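Local coordinates for protein hypothetical sensory transduction histidine kinase (Methanosarcina mazei, PDB 3LI8) that is the Cache-domain part of a membrane protein that probably senses signals and probably phosphorylates a protein histidine using ATP, at residues A[149-154]-A[171-176]. Residues are numbered along the deposited sequence; the frame is centred on the assembly and turned at random.
Sequences FMVSYD and VPLEYV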
loop_
_atom_site.group_PDB
_atom_site.type_symbol
_atom_site.label_atom_id
_atom_site.label_comp_id
_atom_site.label_asym_id
_atom_site.label_seq_id
_atom_site.Cartn_x
_atom_site.Cartn_y
_atom_site.Cartn_z
ATOM N N PHE A 149 6.132 6.998 5.547
ATOM C CA PHE A 149 6.119 6.137 4.316
ATOM C C PHE A 149 4.906 5.232 4.458
ATOM O O PHE A 149 4.748 4.587 5.492
ATOM C CB PHE A 149 7.365 5.282 4.322
ATOM C CG PHE A 149 7.579 4.525 3.026
ATOM C CD1 PHE A 149 7.402 5.128 1.809
ATOM C CD2 PHE A 149 8.009 3.183 3.112
ATOM C CE1 PHE A 149 7.679 4.363 0.630
ATOM C CE2 PHE A 149 8.258 2.443 1.976
ATOM C CZ PHE A 149 8.059 3.039 0.747
HETATM N N MSE A 150 4.050 5.219 3.434
HETATM C CA MSE A 150 2.774 4.510 3.576
HETATM C C MSE A 150 2.175 4.151 2.235
HETATM O O MSE A 150 2.676 4.552 1.162
HETATM C CB MSE A 150 1.778 5.395 4.326
HETATM C CG MSE A 150 1.541 6.616 3.540
HETATM SE SE MSE A 150 0.072 7.870 4.329
HETATM C CE MSE A 150 0.697 7.871 5.816
ATOM N N VAL A 151 1.138 3.290 2.280
ATOM C CA VAL A 151 0.276 3.120 1.073
ATOM C C VAL A 151 -1.150 3.404 1.592
ATOM O O VAL A 151 -1.381 3.367 2.837
ATOM C CB VAL A 151 0.275 1.686 0.513
ATOM C CG1 VAL A 151 1.577 1.395 -0.268
ATOM C CG2 VAL A 151 0.054 0.663 1.657
ATOM N N SER A 152 -2.072 3.607 0.667
ATOM C CA SER A 152 -3.502 3.926 0.976
ATOM C C SER A 152 -4.361 2.904 0.240
ATOM O O SER A 152 -4.141 2.664 -0.954
ATOM C CB SER A 152 -3.856 5.344 0.462
ATOM O OG SER A 152 -2.995 6.329 1.080
ATOM N N TYR A 153 -5.294 2.333 0.980
ATOM C CA TYR A 153 -6.308 1.402 0.445
ATOM C C TYR A 153 -7.569 2.235 0.376
ATOM O O TYR A 153 -7.947 2.846 1.374
ATOM C CB TYR A 153 -6.566 0.311 1.448
ATOM C CG TYR A 153 -5.416 -0.709 1.563
ATOM C CD1 TYR A 153 -5.438 -1.921 0.839
ATOM C CD2 TYR A 153 -4.304 -0.446 2.379
ATOM C CE1 TYR A 153 -4.376 -2.820 0.958
ATOM C CE2 TYR A 153 -3.215 -1.341 2.449
ATOM C CZ TYR A 153 -3.291 -2.507 1.734
ATOM O OH TYR A 153 -2.253 -3.382 1.892
ATOM N N ASP A 154 -8.247 2.277 -0.769
ATOM C CA ASP A 154 -9.458 3.141 -0.859
ATOM C C ASP A 154 -10.526 2.380 -1.616
ATOM O O ASP A 154 -10.233 1.822 -2.672
ATOM C CB ASP A 154 -9.141 4.449 -1.620
ATOM C CG ASP A 154 -8.055 5.228 -0.936
ATOM O OD1 ASP A 154 -8.386 5.901 0.062
ATOM O OD2 ASP A 154 -6.860 5.048 -1.288
ATOM N N VAL A 171 -1.764 3.141 5.652
ATOM C CA VAL A 171 -1.022 2.053 6.284
ATOM C C VAL A 171 0.480 2.373 6.278
ATOM O O VAL A 171 1.076 2.353 5.211
ATOM C CB VAL A 171 -1.283 0.751 5.547
ATOM C CG1 VAL A 171 -0.540 -0.478 6.192
ATOM C CG2 VAL A 171 -2.821 0.530 5.525
ATOM N N PRO A 172 1.068 2.641 7.460
ATOM C CA PRO A 172 2.548 2.831 7.446
ATOM C C PRO A 172 3.264 1.545 7.051
ATOM O O PRO A 172 2.840 0.398 7.400
ATOM C CB PRO A 172 2.908 3.104 8.921
ATOM C CG PRO A 172 1.694 3.549 9.575
ATOM C CD PRO A 172 0.480 2.925 8.789
ATOM N N LEU A 173 4.409 1.742 6.416
ATOM C CA LEU A 173 5.133 0.597 5.878
ATOM C C LEU A 173 6.470 0.385 6.531
ATOM O O LEU A 173 7.226 -0.468 6.047
ATOM C CB LEU A 173 5.414 0.810 4.399
ATOM C CG LEU A 173 4.174 0.820 3.493
ATOM C CD1 LEU A 173 4.470 1.399 2.081
ATOM C CD2 LEU A 173 3.562 -0.546 3.539
ATOM N N GLU A 174 6.775 1.097 7.627
ATOM C CA GLU A 174 8.067 0.868 8.295
ATOM C C GLU A 174 8.244 -0.609 8.695
ATOM O O GLU A 174 9.332 -1.213 8.540
ATOM C CB GLU A 174 8.117 1.756 9.538
ATOM C CG GLU A 174 9.399 1.567 10.334
ATOM C CD GLU A 174 9.488 2.494 11.503
ATOM O OE1 GLU A 174 8.556 3.295 11.692
ATOM O OE2 GLU A 174 10.489 2.402 12.236
ATOM N N TYR A 175 7.155 -1.234 9.121
ATOM C CA TYR A 175 7.192 -2.617 9.492
ATOM C C TYR A 175 7.743 -3.534 8.371
ATOM O O TYR A 175 8.393 -4.543 8.673
ATOM C CB TYR A 175 5.807 -3.091 9.968
ATOM C CG TYR A 175 4.947 -3.535 8.804
ATOM C CD1 TYR A 175 4.961 -4.864 8.384
ATOM C CD2 TYR A 175 4.092 -2.633 8.159
ATOM C CE1 TYR A 175 4.182 -5.297 7.295
ATOM C CE2 TYR A 175 3.276 -3.062 7.108
ATOM C CZ TYR A 175 3.368 -4.387 6.663
ATOM O OH TYR A 175 2.554 -4.784 5.610
ATOM N N VAL A 176 7.459 -3.186 7.121
ATOM C CA VAL A 176 8.001 -3.973 6.010
ATOM C C VAL A 176 9.516 -4.041 6.045
ATOM O O VAL A 176 10.108 -5.117 5.928
ATOM C CB VAL A 176 7.510 -3.434 4.714
ATOM C CG1 VAL A 176 8.161 -4.222 3.482
ATOM C CG2 VAL A 176 5.988 -3.508 4.732
HETATM O O HOH W 1 6.155 4.006 7.963
#
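V171 pairs with V151 through both of its backbone polar atoms. Its N donates to V151 O at 2.8 Å, nearly in line with the carbonyl, and its O accepts V151 N at 3.1 Å. On the same face of the sheet, V171 CG2 meets the ring edge of Y153, 3.6 Å from CD2. The V171 chi1 of -179° sets CG2 anti to the carbonyl carbon, which brings it to that edge. Helix 13-48 packs on both residues through N36. P172 follows as a non-hydrogen-bonded partner of M150, and its CA lies 3.4 Å from F149 O in a CA-H...O contact. These two strands, 148-159 and 162-172, form an antiparallel hairpin in the Cache sensor domain. L173 lies in the turn between strand 162-172 and helix 174-180, yet its N still bonds to F149 O at 3.0 Å. A water donates to that same oxygen and accepts a bond from E174 N. L173 CB points toward strand 148-159 and lies 3.7 Å from F149 CD2. L173 CD1 makes a CH-pi contact over one F149 face, offset toward the rim, and touches V151 CG1. F149 also stacks on F144. An alanine at F149 would probably leave L173 CD1 and F144 without their ring partner.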